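Local structure of 3-hydroxyacyl-thioester dehydratase Z (Mycobacterium tuberculosis, 2C2I) at residues 92-97 against 139-144; 109-114 against 126-131. The protein probably catalyses the reversible hydration of trans-2-enoyl-CoA to (3R)-3-hydroxyacyl-CoA, as a homodimer of the hotdog fold. One frame throughout, in Å; residues are numbered along the deposited sequence.

Contact 1. Residues 92-97 against 139-144; sequences NKVRFP and PACVAE
N92 and E144 meet because their first torsions swing the two polar ends together. N92 turns CG beside its own backbone N (chi1 -68°), and E144 runs out extended with CG opposite its N (chi1 -176°). N92 ND2 then gives a nearly straight hydrogen bond of 2.8 Å to E144 OE2. The oxygen accepts it with its anti lone pair and lies close to the amide plane. The carboxylate stands 83° from that plane. N92 N also bonds E144 O.

The strands 93-95 and 141-144 are antiparallel. R95 and V142 exchange two main-chain bonds; K93 O accepts E144 N, but K93 N has no partner in the model. On the other face, V94 CG2 packs on A143 CB at 4.0 Å, while CG1 reaches C141 SG. The sulfur also approaches F96 CE1 at 3.7 Å, oblique to the ring. A140 O lies at the ring edge. Beyond the strands, P97 CB rests on P139 O at 3.3 Å and the two proline rings cross at about a right angle. P97 probably helps bind substrate, as in relatives.

R95 NH1 bonds V94 O, and its NH2 bonds N92 OD1 of the second subunit, where the sheet runs on. L67 of helix 63-68 packs on V94, F96 and A143. On the other flank of strand 141-149, A140 and C141 both face V131 of strand 122-133, a classic beta bulge.

Contact 2. Residues 109-114 against 126-131; sequences TSSLVG and TVSTTV
S110 and T129 face each other in a non-hydrogen-bonded pair, and their hydroxyls bridge it. From S110, CB lies 3.8 Å from V127 CG1 and 3.5 Å from S128 O. At the tip, S110 OG is 2.7 Å from T129 OG1, a hydrogen bond in which either may donate. The same OG touches T129 CG2 at 3.4 Å. Both hydroxyls sit beside their own backbone N (chi1 -63° and -56°), which turns them toward each other. T129 OG1 also hydrogen-bonds Q74 NE2 of helix 70-75, so this hydroxyl has two partners.

On the opposite face S128 OG comes within 3.3 Å of S111 CB. Main-chain bonds join S111 with S128 and T109 with T130 in both directions.

Near G114 the register slips by one. V113 N bonds T126 O at 2.7 Å, and G114 N adds a weak bond to the same oxygen. V113 CB packs against T126 CG2 at 3.9 Å. T126 N returns a bond to G114 O. With V113 and G114 both facing T126, this is a classic beta bulge. It lies in the hairpin 105-119/122-133 of the hotdog sheet, whose face bearing S110, V127 and T129 packs on helix 70-75.

From the N terminus, the chain forms strand 17-25 and several helices before reaching strand 86-95, which brings in residues 92-97. It then crosses to strand 105-119 and turns back in strand 122-133. Contact 2 closes this hairpin, a short loop. Strand 141-149 follows, and its start returns to 92-97 in contact 1, closing a longer loop that encloses contact 2. The loops nest and do not cross. Strands 122-133 and 141-149 are neighbours, so the contacts meet directly: E144 CG packs on T126 CG2 at 3.6 Å. Together they tie four of the five strands that this chain gives to the sheet, from 105-119 to the dimer-edge strand 86-95.

Contact 1. Residues 92-97 against 139-144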
ATOM      1  N   ASN A  92       6.644  -1.019   8.753  1.00  4.46           N
ATOM      2  CA  ASN A  92       7.703  -1.904   9.213  1.00  5.31           C
ATOM      3  C   ASN A  92       7.473  -3.355   8.809  1.00  6.40           C
ATOM      4  O   ASN A  92       8.429  -4.099   8.595  1.00  7.43           O
ATOM      5  CB  ASN A  92       7.861  -1.778  10.719  1.00  5.93           C
ATOM      6  CG  ASN A  92       8.403  -0.403  11.120  1.00  6.92           C
ATOM      7  OD1 ASN A  92       9.136   0.228  10.342  1.00  9.84           O
ATOM      8  ND2 ASN A  92       8.021   0.071  12.301  1.00  6.26           N
ATOM      9  N   LYS A  93       6.210  -3.747   8.698  1.00  6.26           N
ATOM     10  CA  LYS A  93       5.866  -5.123   8.255  1.00  6.44           C
ATOM     11  C   LYS A  93       4.401  -5.161   7.891  1.00  6.14           C
ATOM     12  O   LYS A  93       3.579  -4.491   8.530  1.00  6.28           O
ATOM     13  CB  LYS A  93       6.109  -6.138   9.367  1.00  6.66           C
ATOM     14  CG  LYS A  93       6.117  -7.592   8.882  1.00  8.29           C
ATOM     15  CD  LYS A  93       6.410  -8.541  10.034  1.00  9.65           C
ATOM     16  CE  LYS A  93       6.189  -9.983   9.580  1.00 13.28           C
ATOM     17  NZ  LYS A  93       6.607 -10.958  10.626  1.00 15.63           N
ATOM     18  N   VAL A  94       4.069  -5.937   6.860  1.00  6.06           N
ATOM     19  CA  VAL A  94       2.663  -6.120   6.472  1.00  5.12           C
ATOM     20  C   VAL A  94       2.528  -7.561   5.985  1.00  5.52           C
ATOM     21  O   VAL A  94       3.374  -8.032   5.222  1.00  4.73           O
ATOM     22  CB  VAL A  94       2.224  -5.185   5.283  1.00  5.73           C
ATOM     23  CG1 VAL A  94       0.799  -5.514   4.885  1.00  6.58           C
ATOM     24  CG2 VAL A  94       2.393  -3.631   5.632  1.00  5.10           C
ATOM     25  N   ARG A  95       1.446  -8.223   6.393  1.00  5.68           N
ATOM     26  CA  ARG A  95       1.142  -9.557   5.886  1.00  6.65           C
ATOM     27  C   ARG A  95      -0.341  -9.587   5.547  1.00  7.35           C
ATOM     28  O   ARG A  95      -1.127  -8.771   6.059  1.00  6.56           O
ATOM     29  CB  ARG A  95       1.524 -10.643   6.908  1.00  7.47           C
ATOM     30  CG  ARG A  95       3.030 -10.786   7.198  1.00  8.94           C
ATOM     31  CD  ARG A  95       3.785 -11.308   6.005  1.00  7.53           C
ATOM     32  NE  ARG A  95       5.191 -11.575   6.247  1.00  8.53           N
ATOM     33  CZ  ARG A  95       6.196 -10.719   6.009  1.00  7.42           C
ATOM     34  NH1 ARG A  95       5.974  -9.471   5.586  1.00  8.32           N
ATOM     35  NH2 ARG A  95       7.431 -11.121   6.227  1.00  8.15           N
ATOM     36  N   PHE A  96      -0.715 -10.479   4.618  1.00  8.29           N
ATOM     37  CA  PHE A  96      -2.100 -10.590   4.160  1.00  9.22           C
ATOM     38  C   PHE A  96      -2.532 -12.045   4.301  1.00 10.76           C
ATOM     39  O   PHE A  96      -2.593 -12.785   3.289  1.00 12.09           O
ATOM     40  CB  PHE A  96      -2.223 -10.164   2.685  1.00  9.16           C
ATOM     41  CG  PHE A  96      -1.808  -8.736   2.418  1.00  8.71           C
ATOM     42  CD1 PHE A  96      -2.608  -7.682   2.832  1.00  8.11           C
ATOM     43  CD2 PHE A  96      -0.615  -8.457   1.762  1.00  8.65           C
ATOM     44  CE1 PHE A  96      -2.242  -6.354   2.580  1.00  6.90           C
ATOM     45  CE2 PHE A  96      -0.232  -7.124   1.499  1.00  6.87           C
ATOM     46  CZ  PHE A  96      -1.035  -6.080   1.910  1.00  6.43           C
ATOM     47  N   PRO A  97      -2.793 -12.490   5.541  1.00 11.73           N
ATOM     48  CA  PRO A  97      -3.052 -13.934   5.761  1.00 12.84           C
ATOM     49  C   PRO A  97      -4.201 -14.539   4.943  1.00 14.56           C
ATOM     50  O   PRO A  97      -4.089 -15.681   4.485  1.00 15.89           O
ATOM     51  CB  PRO A  97      -3.332 -14.010   7.261  1.00 13.24           C
ATOM     52  CG  PRO A  97      -2.466 -12.841   7.833  1.00 12.38           C
ATOM     53  CD  PRO A  97      -2.771 -11.739   6.818  1.00 11.48           C
ATOM     54  N   PRO A 139      -6.819 -13.048   9.605  1.00 13.46           N
ATOM     55  CA  PRO A 139      -6.982 -11.623   9.267  1.00 12.73           C
ATOM     56  C   PRO A 139      -6.729 -11.367   7.780  1.00 10.95           C
ATOM     57  O   PRO A 139      -6.035 -12.150   7.128  1.00 10.31           O
ATOM     58  CB  PRO A 139      -5.885 -10.909  10.084  1.00 12.54           C
ATOM     59  CG  PRO A 139      -5.069 -11.963  10.745  1.00 13.93           C
ATOM     60  CD  PRO A 139      -5.689 -13.309  10.521  1.00 13.68           C
ATOM     61  N   ALA A 140      -7.286 -10.276   7.268  1.00 10.49           N
ATOM     62  CA  ALA A 140      -7.023  -9.852   5.906  1.00  9.45           C
ATOM     63  C   ALA A 140      -5.676  -9.156   5.843  1.00  9.63           C
ATOM     64  O   ALA A 140      -4.981  -9.232   4.834  1.00  8.93           O
ATOM     65  CB  ALA A 140      -8.106  -8.935   5.414  1.00 10.26           C
ATOM     66  N   CYS A 141      -5.296  -8.499   6.937  1.00  8.70           N
ATOM     67  CA  CYS A 141      -4.071  -7.711   6.911  1.00  8.10           C
ATOM     68  C   CYS A 141      -3.598  -7.500   8.337  1.00  8.11           C
ATOM     69  O   CYS A 141      -4.405  -7.204   9.217  1.00  9.47           O
ATOM     70  CB  CYS A 141      -4.361  -6.370   6.245  1.00  8.13           C
ATOM     71  SG  CYS A 141      -2.890  -5.301   6.104  1.00  9.03           S
ATOM     72  N   VAL A 142      -2.294  -7.672   8.556  1.00  8.54           N
ATOM     73  CA  VAL A 142      -1.643  -7.330   9.817  1.00  8.47           C
ATOM     74  C   VAL A 142      -0.505  -6.390   9.416  1.00  7.89           C
ATOM     75  O   VAL A 142       0.381  -6.775   8.659  1.00  7.44           O
ATOM     76  CB  VAL A 142      -1.072  -8.542  10.575  1.00  9.81           C
ATOM     77  CG1 VAL A 142      -0.485  -8.105  11.935  1.00  9.19           C
ATOM     78  CG2 VAL A 142      -2.133  -9.647  10.779  1.00 11.16           C
ATOM     79  N   ALA A 143      -0.525  -5.167   9.941  1.00  7.29           N
ATOM     80  CA  ALA A 143       0.423  -4.134   9.496  1.00  7.03           C
ATOM     81  C   ALA A 143       0.960  -3.357  10.671  1.00  6.81           C
ATOM     82  O   ALA A 143       0.233  -3.082  11.608  1.00  8.20           O
ATOM     83  CB  ALA A 143      -0.256  -3.163   8.538  1.00  6.81           C
ATOM     84  N   GLU A 144       2.231  -3.011  10.609  1.00  5.64           N
ATOM     85  CA  GLU A 144       2.740  -1.971  11.491  1.00  6.63           C
ATOM     86  C   GLU A 144       3.142  -0.787  10.603  1.00  5.55           C
ATOM     87  O   GLU A 144       3.988  -0.938   9.715  1.00  5.72           O
ATOM     88  CB  GLU A 144       3.930  -2.486  12.281  1.00  6.53           C
ATOM     89  CG  GLU A 144       4.435  -1.462  13.307  1.00  7.85           C
ATOM     90  CD  GLU A 144       5.534  -2.049  14.148  1.00 13.09           C
ATOM     91  OE1 GLU A 144       5.243  -2.994  14.904  1.00 17.29           O
ATOM     92  OE2 GLU A 144       6.692  -1.628  14.020  1.00 12.52           O
TER

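Contact 2. Residues 109-114 against 126-131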
ATOM      1  N   THR A 109      -8.736  -3.126  13.996  1.00 12.01           N
ATOM      2  CA  THR A 109      -8.408  -2.758  15.376  1.00 12.24           C
ATOM      3  C   THR A 109      -6.981  -2.228  15.357  1.00 10.67           C
ATOM      4  O   THR A 109      -6.123  -2.863  14.772  1.00 10.22           O
ATOM      5  CB  THR A 109      -8.408  -4.018  16.257  1.00 13.27           C
ATOM      6  OG1 THR A 109      -9.708  -4.634  16.162  1.00 17.19           O
ATOM      7  CG2 THR A 109      -8.108  -3.633  17.710  1.00 14.74           C
ATOM      8  N   SER A 110      -6.723  -1.077  15.983  1.00 10.33           N
ATOM      9  CA  SER A 110      -5.349  -0.545  16.033  1.00  9.80           C
ATOM     10  C   SER A 110      -4.879  -0.225  17.458  1.00  9.72           C
ATOM     11  O   SER A 110      -5.692   0.123  18.331  1.00 10.23           O
ATOM     12  CB  SER A 110      -5.233   0.725  15.175  1.00  9.76           C
ATOM     13  OG  SER A 110      -5.481   0.456  13.798  1.00  8.86           O
ATOM     14  N   SER A 111      -3.568  -0.293  17.662  1.00 10.17           N
ATOM     15  CA  SER A 111      -2.937   0.091  18.933  1.00 10.81           C
ATOM     16  C   SER A 111      -1.773   1.001  18.655  1.00 10.65           C
ATOM     17  O   SER A 111      -1.133   0.890  17.601  1.00  9.15           O
ATOM     18  CB  SER A 111      -2.401  -1.150  19.650  1.00 12.32           C
ATOM     19  OG  SER A 111      -3.439  -2.101  19.801  1.00 16.87           O
ATOM     20  N   LEU A 112      -1.480   1.904  19.594  1.00  9.84           N
ATOM     21  CA  LEU A 112      -0.337   2.788  19.421  1.00 10.30           C
ATOM     22  C   LEU A 112       0.946   2.141  19.958  1.00 10.24           C
ATOM     23  O   LEU A 112       1.075   1.880  21.170  1.00 10.20           O
ATOM     24  CB  LEU A 112      -0.636   4.122  20.126  1.00 10.12           C
ATOM     25  CG  LEU A 112       0.311   5.292  19.995  1.00 12.75           C
ATOM     26  CD1 LEU A 112       0.514   5.619  18.503  1.00 12.86           C
ATOM     27  CD2 LEU A 112      -0.359   6.471  20.727  1.00 11.88           C
ATOM     28  N   VAL A 113       1.890   1.865  19.055  1.00  9.15           N
ATOM     29  CA  VAL A 113       3.160   1.254  19.445  1.00  9.67           C
ATOM     30  C   VAL A 113       4.078   2.282  20.106  1.00 10.01           C
ATOM     31  O   VAL A 113       4.666   2.020  21.173  1.00 11.16           O
ATOM     32  CB  VAL A 113       3.845   0.574  18.249  1.00  9.19           C
ATOM     33  CG1 VAL A 113       5.198   0.000  18.646  1.00 11.22           C
ATOM     34  CG2 VAL A 113       2.957  -0.548  17.730  1.00 10.18           C
ATOM     35  N   GLY A 114       4.170   3.461  19.505  1.00  9.69           N
ATOM     36  CA  GLY A 114       5.102   4.458  20.002  1.00  9.97           C
ATOM     37  C   GLY A 114       4.921   5.768  19.289  1.00 10.54           C
ATOM     38  O   GLY A 114       4.352   5.813  18.201  1.00  8.18           O
ATOM     39  N   THR A 126       3.880   5.183  15.483  1.00  7.80           N
ATOM     40  CA  THR A 126       3.957   3.836  14.952  1.00  6.62           C
ATOM     41  C   THR A 126       2.718   3.093  15.464  1.00  7.01           C
ATOM     42  O   THR A 126       2.457   3.056  16.664  1.00  7.25           O
ATOM     43  CB  THR A 126       5.261   3.171  15.357  1.00  6.92           C
ATOM     44  OG1 THR A 126       6.352   3.959  14.853  1.00  6.51           O
ATOM     45  CG2 THR A 126       5.368   1.724  14.821  1.00  5.99           C
ATOM     46  N   VAL A 127       1.969   2.507  14.533  1.00  8.02           N
ATOM     47  CA  VAL A 127       0.642   1.953  14.815  1.00  7.45           C
ATOM     48  C   VAL A 127       0.612   0.486  14.366  1.00  8.45           C
ATOM     49  O   VAL A 127       1.103   0.166  13.286  1.00  8.20           O
ATOM     50  CB  VAL A 127      -0.460   2.751  14.084  1.00  8.21           C
ATOM     51  CG1 VAL A 127      -1.851   2.148  14.374  1.00  8.09           C
ATOM     52  CG2 VAL A 127      -0.452   4.263  14.483  1.00  8.32           C
ATOM     53  N   SER A 128       0.030  -0.385  15.198  1.00  8.45           N
ATOM     54  CA  SER A 128      -0.234  -1.775  14.818  1.00 10.93           C
ATOM     55  C   SER A 128      -1.702  -1.925  14.457  1.00 10.44           C
ATOM     56  O   SER A 128      -2.555  -1.451  15.195  1.00 11.28           O
ATOM     57  CB  SER A 128       0.085  -2.709  15.978  1.00 11.99           C
ATOM     58  OG  SER A 128      -0.647  -2.328  17.136  1.00 20.45           O
ATOM     59  N   THR A 129      -2.004  -2.576  13.329  1.00 10.23           N
ATOM     60  CA  THR A 129      -3.395  -2.745  12.915  1.00  9.41           C
ATOM     61  C   THR A 129      -3.603  -4.192  12.492  1.00  9.99           C
ATOM     62  O   THR A 129      -2.724  -4.808  11.874  1.00  9.66           O
ATOM     63  CB  THR A 129      -3.812  -1.780  11.756  1.00  9.74           C
ATOM     64  OG1 THR A 129      -3.566  -0.404  12.126  1.00  9.78           O
ATOM     65  CG2 THR A 129      -5.284  -1.907  11.421  1.00  9.51           C
ATOM     66  N   THR A 130      -4.765  -4.728  12.849  1.00  9.67           N
ATOM     67  CA  THR A 130      -5.210  -5.974  12.315  1.00 11.42           C
ATOM     68  C   THR A 130      -6.500  -5.681  11.617  1.00 11.88           C
ATOM     69  O   THR A 130      -7.379  -5.059  12.200  1.00 12.22           O
ATOM     70  CB  THR A 130      -5.375  -7.029  13.435  1.00 12.51           C
ATOM     71  OG1 THR A 130      -4.066  -7.407  13.868  1.00 13.66           O
ATOM     72  CG2 THR A 130      -6.097  -8.275  12.903  1.00 14.94           C
ATOM     73  N   VAL A 131      -6.598  -6.093  10.351  1.00 11.99           N
ATOM     74  CA  VAL A 131      -7.835  -5.971   9.602  1.00 12.32           C
ATOM     75  C   VAL A 131      -8.444  -7.374   9.515  1.00 13.23           C
ATOM     76  O   VAL A 131      -7.837  -8.288   8.942  1.00 13.00           O
ATOM     77  CB  VAL A 131      -7.607  -5.398   8.164  1.00 11.89           C
ATOM     78  CG1 VAL A 131      -8.937  -5.157   7.458  1.00 11.76           C
ATOM     79  CG2 VAL A 131      -6.835  -4.084   8.211  1.00 10.78           C
TER